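Local atomic coordinates of chromosome partition protein Smc (Pyrococcus yayanosii, PDB entry 5XEI), a protein that is a homodimeric ATPase that binds DNA and is probably required for chromosome condensation and partitioning. Residues M134-I148 with I437-I451. Sequence-based numbering, arbitrary orientation.
Sequences MISPEGYNLVLQGDI and IQRFKPAPFYLFDEI
Tyr446 and Asn141 reach across the contact through contrasting first torsions: the Tyr446 ring lies beside its own backbone N and opposite the carbonyl carbon (chi1 -62°), whereas CG of Asn141 sits between the two (chi1 57°), which puts its amide over the Phe445 ring with ND2 in reach of Phe445 O. The tyrosine ring extends past Asn141 CB, bringing its OH within 2.7 Å of Tyr140 OH. This hydrogen bond is made at the edge of the Tyr446 ring, with the two ring planes at 75°. The backbone N of Ala443 donates to the same Tyr446 OH (2.9 Å), giving that oxygen two partners, and Ile437 CG2 packs obliquely against Tyr140 CZ at 3.4 Å. A phenylalanine in place of Tyr446 would probably keep much of the ring packing but leave Tyr140 OH and the Ala443 N-H without this shared mate.

The Asn141 amide illustrates how one side chain can serve a ring and a strand at once. Its ND2 lies over the centre of one Phe445 face while donating to Phe445 O (2.9 Å), an acceptor close to the amide plane, which should fix the amide's rotation. From here the chains run parallel: Leu447 N binds Asn141 O, Val143 N binds Leu447 O, and Asp449 N reaches Val143 O. Val143 CG2 meets the edge of the Phe448 ring at CE1 (3.4 Å). Gln145 NE2 ends the run with a weak bond to Asp449 OD1 (3.3 Å).

Within this chain, strand 142-143 is an outermost strand of the mixed sheet in the ATPase head. Strand 445-449 carries the Walker B sequence, and Asp449 touches Ser40 of the predicted ATP site; with Gln145 as the probable Q-loop glutamine, the arrangement is consistent with the Q-loop and Walker B pairing of an ABC-type ATPase.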
loop_
_atom_site.group_PDB
_atom_site.type_symbol
_atom_site.label_atom_id
_atom_site.label_comp_id
_atom_site.label_asym_id
_atom_site.label_seq_id
_atom_site.Cartn_x
_atom_site.Cartn_y
_atom_site.Cartn_z
ATOM N N MET A 134 -15.739 -11.384 -4.611
ATOM C CA MET A 134 -14.884 -12.419 -5.192
ATOM C C MET A 134 -15.633 -13.270 -6.213
ATOM O O MET A 134 -15.439 -14.481 -6.295
ATOM C CB MET A 134 -14.242 -13.292 -4.098
ATOM C CG MET A 134 -15.196 -14.133 -3.252
ATOM S SD MET A 134 -14.516 -15.762 -2.890
ATOM C CE MET A 134 -15.873 -16.544 -2.051
ATOM N N ILE A 135 -16.485 -12.630 -7.010
ATOM C CA ILE A 135 -17.097 -13.287 -8.159
ATOM C C ILE A 135 -16.022 -13.520 -9.204
ATOM O O ILE A 135 -15.409 -12.561 -9.703
ATOM C CB ILE A 135 -18.232 -12.440 -8.743
ATOM C CG1 ILE A 135 -19.331 -12.213 -7.715
ATOM C CG2 ILE A 135 -18.767 -13.094 -10.017
ATOM C CD1 ILE A 135 -20.394 -13.260 -7.714
ATOM N N SER A 136 -15.798 -14.788 -9.555
ATOM C CA SER A 136 -14.854 -15.153 -10.609
ATOM C C SER A 136 -13.434 -14.644 -10.336
ATOM O O SER A 136 -12.964 -13.720 -11.020
ATOM C CB SER A 136 -15.387 -14.657 -11.964
ATOM O OG SER A 136 -14.352 -14.464 -12.927
ATOM N N PRO A 137 -12.716 -15.218 -9.325
ATOM C CA PRO A 137 -11.281 -14.900 -9.138
ATOM C C PRO A 137 -10.396 -15.435 -10.258
ATOM O O PRO A 137 -10.215 -16.653 -10.395
ATOM C CB PRO A 137 -10.928 -15.573 -7.798
ATOM C CG PRO A 137 -12.259 -15.889 -7.136
ATOM C CD PRO A 137 -13.246 -16.085 -8.255
ATOM N N GLU A 138 -9.825 -14.535 -11.059
ATOM C CA GLU A 138 -9.152 -14.893 -12.309
ATOM C C GLU A 138 -10.051 -15.718 -13.233
ATOM O O GLU A 138 -9.561 -16.394 -14.141
ATOM C CB GLU A 138 -7.842 -15.640 -12.038
ATOM C CG GLU A 138 -7.050 -15.034 -10.887
ATOM C CD GLU A 138 -5.754 -14.370 -11.314
ATOM O OE1 GLU A 138 -4.984 -13.974 -10.411
ATOM O OE2 GLU A 138 -5.502 -14.251 -12.534
ATOM N N GLY A 139 -11.364 -15.677 -13.022
ATOM C CA GLY A 139 -12.252 -16.519 -13.785
ATOM C C GLY A 139 -12.026 -18.005 -13.623
ATOM O O GLY A 139 -12.452 -18.771 -14.494
ATOM N N TYR A 140 -11.381 -18.446 -12.531
ATOM C CA TYR A 140 -11.161 -19.885 -12.343
ATOM C C TYR A 140 -12.476 -20.651 -12.300
ATOM O O TYR A 140 -12.538 -21.788 -12.773
ATOM C CB TYR A 140 -10.339 -20.170 -11.072
ATOM C CG TYR A 140 -11.135 -20.502 -9.794
ATOM C CD1 TYR A 140 -11.541 -19.504 -8.920
ATOM C CD2 TYR A 140 -11.447 -21.816 -9.455
ATOM C CE1 TYR A 140 -12.259 -19.802 -7.770
ATOM C CE2 TYR A 140 -12.163 -22.121 -8.301
ATOM C CZ TYR A 140 -12.565 -21.112 -7.470
ATOM O OH TYR A 140 -13.279 -21.403 -6.331
ATOM N N ASN A 141 -13.534 -20.049 -11.747
ATOM C CA ASN A 141 -14.838 -20.692 -11.628
ATOM C C ASN A 141 -15.676 -20.613 -12.906
ATOM O O ASN A 141 -16.762 -21.211 -12.947
ATOM C CB ASN A 141 -15.627 -20.068 -10.467
ATOM C CG ASN A 141 -15.796 -18.572 -10.636
ATOM O OD1 ASN A 141 -14.911 -17.924 -11.176
ATOM N ND2 ASN A 141 -16.937 -18.029 -10.225
ATOM N N LEU A 142 -15.212 -19.883 -13.932
ATOM C CA LEU A 142 -15.828 -19.887 -15.269
ATOM C C LEU A 142 -14.970 -20.732 -16.203
ATOM O O LEU A 142 -13.924 -20.278 -16.681
ATOM C CB LEU A 142 -15.975 -18.479 -15.834
ATOM C CG LEU A 142 -16.466 -17.382 -14.903
ATOM C CD1 LEU A 142 -16.345 -16.030 -15.571
ATOM C CD2 LEU A 142 -17.890 -17.653 -14.520
ATOM N N VAL A 143 -15.439 -21.949 -16.486
ATOM C CA VAL A 143 -14.740 -22.880 -17.365
ATOM C C VAL A 143 -15.483 -23.005 -18.688
ATOM O O VAL A 143 -16.367 -23.855 -18.844
ATOM C CB VAL A 143 -14.579 -24.254 -16.701
ATOM C CG1 VAL A 143 -13.470 -25.012 -17.366
ATOM C CG2 VAL A 143 -14.295 -24.087 -15.257
ATOM N N LEU A 144 -15.109 -22.165 -19.645
ATOM C CA LEU A 144 -15.651 -22.141 -20.993
ATOM C C LEU A 144 -14.775 -22.971 -21.932
ATOM O O LEU A 144 -13.720 -23.476 -21.553
ATOM C CB LEU A 144 -15.748 -20.697 -21.485
ATOM C CG LEU A 144 -16.976 -19.910 -21.048
ATOM C CD1 LEU A 144 -18.241 -20.616 -21.513
ATOM C CD2 LEU A 144 -17.005 -19.734 -19.558
ATOM N N GLN A 145 -15.215 -23.105 -23.180
ATOM C CA GLN A 145 -14.465 -23.928 -24.126
ATOM C C GLN A 145 -13.050 -23.368 -24.311
ATOM O O GLN A 145 -12.854 -22.155 -24.430
ATOM C CB GLN A 145 -15.223 -24.029 -25.464
ATOM C CG GLN A 145 -16.775 -24.008 -25.302
ATOM C CD GLN A 145 -17.600 -24.418 -26.555
ATOM O OE1 GLN A 145 -17.084 -24.503 -27.670
ATOM N NE2 GLN A 145 -18.885 -24.705 -26.341
ATOM N N GLY A 146 -12.057 -24.257 -24.284
ATOM C CA GLY A 146 -10.663 -23.864 -24.373
ATOM C C GLY A 146 -10.022 -23.375 -23.082
ATOM O O GLY A 146 -8.799 -23.170 -23.055
ATOM N N ASP A 147 -10.793 -23.170 -22.011
ATOM C CA ASP A 147 -10.182 -22.728 -20.758
ATOM C C ASP A 147 -9.263 -23.802 -20.177
ATOM O O ASP A 147 -8.192 -23.478 -19.648
ATOM C CB ASP A 147 -11.257 -22.335 -19.742
ATOM C CG ASP A 147 -11.614 -20.858 -19.807
ATOM O OD1 ASP A 147 -10.772 -20.028 -19.387
ATOM O OD2 ASP A 147 -12.742 -20.522 -20.249
ATOM N N ILE A 148 -9.658 -25.083 -20.262
ATOM C CA ILE A 148 -8.801 -26.158 -19.752
ATOM C C ILE A 148 -7.456 -26.147 -20.462
ATOM O O ILE A 148 -6.403 -26.287 -19.833
ATOM C CB ILE A 148 -9.483 -27.529 -19.902
ATOM C CG1 ILE A 148 -10.773 -27.590 -19.097
ATOM C CG2 ILE A 148 -8.532 -28.640 -19.476
ATOM C CD1 ILE A 148 -11.472 -28.914 -19.216
ATOM N N ILE A 437 -9.727 -25.775 -4.537
ATOM C CA ILE A 437 -10.022 -24.418 -4.107
ATOM C C ILE A 437 -11.457 -24.318 -3.611
ATOM O O ILE A 437 -11.735 -23.680 -2.591
ATOM C CB ILE A 437 -9.754 -23.429 -5.248
ATOM C CG1 ILE A 437 -8.257 -23.176 -5.404
ATOM C CG2 ILE A 437 -10.466 -22.120 -4.967
ATOM C CD1 ILE A 437 -7.500 -24.182 -6.208
ATOM N N GLN A 438 -12.389 -24.962 -4.305
ATOM C CA GLN A 438 -13.790 -24.759 -3.976
ATOM C C GLN A 438 -14.107 -25.273 -2.577
ATOM O O GLN A 438 -14.982 -24.723 -1.904
ATOM C CB GLN A 438 -14.671 -25.415 -5.046
ATOM C CG GLN A 438 -15.399 -26.686 -4.625
ATOM C CD GLN A 438 -16.665 -26.432 -3.834
ATOM O OE1 GLN A 438 -17.189 -25.322 -3.819
ATOM N NE2 GLN A 438 -17.149 -27.462 -3.151
ATOM N N ARG A 439 -13.403 -26.310 -2.112
ATOM C CA ARG A 439 -13.643 -26.805 -0.757
ATOM C C ARG A 439 -13.001 -25.914 0.281
ATOM O O ARG A 439 -13.548 -25.749 1.376
ATOM C CB ARG A 439 -13.147 -28.232 -0.598
ATOM C CG ARG A 439 -13.682 -29.055 -1.703
ATOM C CD ARG A 439 -14.157 -30.442 -1.264
ATOM N NE ARG A 439 -15.349 -30.760 -2.030
ATOM C CZ ARG A 439 -15.790 -32.000 -2.193
ATOM N NH1 ARG A 439 -15.102 -33.019 -1.660
ATOM N NH2 ARG A 439 -16.900 -32.237 -2.900
ATOM N N PHE A 440 -11.884 -25.285 -0.054
ATOM C CA PHE A 440 -11.345 -24.300 0.862
ATOM C C PHE A 440 -12.222 -23.064 0.881
ATOM O O PHE A 440 -12.784 -22.693 1.919
ATOM C CB PHE A 440 -9.914 -23.964 0.471
ATOM C CG PHE A 440 -9.212 -23.153 1.477
ATOM C CD1 PHE A 440 -8.655 -23.754 2.595
ATOM C CD2 PHE A 440 -9.101 -21.786 1.323
ATOM C CE1 PHE A 440 -7.994 -23.000 3.548
ATOM C CE2 PHE A 440 -8.432 -21.024 2.262
ATOM C CZ PHE A 440 -7.880 -21.630 3.378
ATOM N N LYS A 441 -12.382 -22.425 -0.274
ATOM C CA LYS A 441 -13.100 -21.156 -0.356
ATOM C C LYS A 441 -14.064 -21.215 -1.537
ATOM O O LYS A 441 -13.715 -20.844 -2.663
ATOM C CB LYS A 441 -12.133 -19.978 -0.481
ATOM C CG LYS A 441 -12.712 -18.660 0.022
ATOM C CD LYS A 441 -11.641 -17.699 0.614
ATOM C CE LYS A 441 -11.366 -17.961 2.113
ATOM N NZ LYS A 441 -10.287 -17.093 2.732
ATOM N N PRO A 442 -15.299 -21.651 -1.291
ATOM C CA PRO A 442 -16.288 -21.738 -2.381
ATOM C C PRO A 442 -16.501 -20.392 -3.058
ATOM O O PRO A 442 -16.762 -19.386 -2.401
ATOM C CB PRO A 442 -17.567 -22.196 -1.663
ATOM C CG PRO A 442 -17.184 -22.502 -0.243
ATOM C CD PRO A 442 -15.904 -21.803 0.042
ATOM N N ALA A 443 -16.394 -20.375 -4.387
ATOM C CA ALA A 443 -16.884 -19.235 -5.145
ATOM C C ALA A 443 -18.418 -19.265 -5.192
ATOM O O ALA A 443 -19.030 -20.324 -5.005
ATOM C CB ALA A 443 -16.308 -19.253 -6.557
ATOM N N PRO A 444 -19.064 -18.108 -5.441
ATOM C CA PRO A 444 -20.546 -18.081 -5.439
ATOM C C PRO A 444 -21.184 -19.040 -6.433
ATOM O O PRO A 444 -22.242 -19.616 -6.144
ATOM C CB PRO A 444 -20.866 -16.620 -5.778
ATOM C CG PRO A 444 -19.680 -15.874 -5.321
ATOM C CD PRO A 444 -18.503 -16.756 -5.614
ATOM N N PHE A 445 -20.585 -19.221 -7.602
ATOM C CA PHE A 445 -21.061 -20.228 -8.527
ATOM C C PHE A 445 -19.883 -20.703 -9.356
ATOM O O PHE A 445 -18.832 -20.048 -9.412
ATOM C CB PHE A 445 -22.151 -19.685 -9.455
ATOM C CG PHE A 445 -21.618 -18.713 -10.455
ATOM C CD1 PHE A 445 -21.494 -17.374 -10.125
ATOM C CD2 PHE A 445 -21.166 -19.151 -11.692
ATOM C CE1 PHE A 445 -20.970 -16.482 -11.020
ATOM C CE2 PHE A 445 -20.626 -18.261 -12.589
ATOM C CZ PHE A 445 -20.531 -16.927 -12.257
ATOM N N TYR A 446 -20.101 -21.843 -10.033
ATOM C CA TYR A 446 -19.188 -22.403 -11.015
ATOM C C TYR A 446 -19.942 -22.618 -12.327
ATOM O O TYR A 446 -21.109 -23.018 -12.325
ATOM C CB TYR A 446 -18.573 -23.737 -10.492
ATOM C CG TYR A 446 -17.776 -23.513 -9.245
ATOM C CD1 TYR A 446 -18.409 -23.418 -8.005
ATOM C CD2 TYR A 446 -16.387 -23.350 -9.299
ATOM C CE1 TYR A 446 -17.690 -23.167 -6.860
ATOM C CE2 TYR A 446 -15.644 -23.102 -8.148
ATOM C CZ TYR A 446 -16.304 -23.010 -6.936
ATOM O OH TYR A 446 -15.605 -22.754 -5.786
ATOM N N LEU A 447 -19.273 -22.364 -13.450
ATOM C CA LEU A 447 -19.860 -22.573 -14.766
ATOM C C LEU A 447 -19.001 -23.551 -15.545
ATOM O O LEU A 447 -17.847 -23.250 -15.861
ATOM C CB LEU A 447 -19.983 -21.269 -15.537
ATOM C CG LEU A 447 -20.485 -21.423 -16.976
ATOM C CD1 LEU A 447 -21.897 -21.962 -16.956
ATOM C CD2 LEU A 447 -20.409 -20.067 -17.719
ATOM N N PHE A 448 -19.575 -24.700 -15.874
ATOM C CA PHE A 448 -18.898 -25.746 -16.633
ATOM C C PHE A 448 -19.661 -25.938 -17.936
ATOM O O PHE A 448 -20.715 -26.577 -17.967
ATOM C CB PHE A 448 -18.837 -27.063 -15.860
ATOM C CG PHE A 448 -17.996 -27.014 -14.624
ATOM C CD1 PHE A 448 -17.049 -26.015 -14.428
ATOM C CD2 PHE A 448 -18.162 -27.978 -13.628
ATOM C CE1 PHE A 448 -16.277 -25.984 -13.247
ATOM C CE2 PHE A 448 -17.403 -27.947 -12.455
ATOM C CZ PHE A 448 -16.466 -26.945 -12.264
ATOM N N ASP A 449 -19.136 -25.400 -19.011
ATOM C CA ASP A 449 -19.613 -25.758 -20.324
ATOM C C ASP A 449 -18.690 -26.881 -20.767
ATOM O O ASP A 449 -17.548 -26.904 -20.324
ATOM C CB ASP A 449 -19.511 -24.548 -21.240
ATOM C CG ASP A 449 -20.116 -24.806 -22.582
ATOM O OD1 ASP A 449 -20.162 -23.850 -23.375
ATOM O OD2 ASP A 449 -20.603 -25.947 -22.818
ATOM N N GLU A 450 -19.142 -27.764 -21.681
ATOM C CA GLU A 450 -18.442 -29.011 -22.055
ATOM C C GLU A 450 -17.755 -29.701 -20.859
ATOM O O GLU A 450 -18.444 -30.165 -19.946
ATOM C CB GLU A 450 -17.394 -28.807 -23.176
ATOM C CG GLU A 450 -16.263 -27.892 -22.795
ATOM C CD GLU A 450 -16.638 -26.428 -22.873
ATOM O OE1 GLU A 450 -17.696 -26.044 -23.416
ATOM O OE2 GLU A 450 -15.971 -25.653 -22.159
ATOM N N ILE A 451 -16.410 -29.809 -20.884
ATOM C CA ILE A 451 -15.477 -30.454 -19.941
ATOM C C ILE A 451 -15.727 -31.953 -19.813
ATOM O O ILE A 451 -14.843 -32.699 -19.377
ATOM C CB ILE A 451 -15.438 -29.807 -18.535
ATOM C CG1 ILE A 451 -16.534 -30.339 -17.620
ATOM C CG2 ILE A 451 -15.497 -28.307 -18.617
ATOM C CD1 ILE A 451 -16.481 -29.730 -16.226
#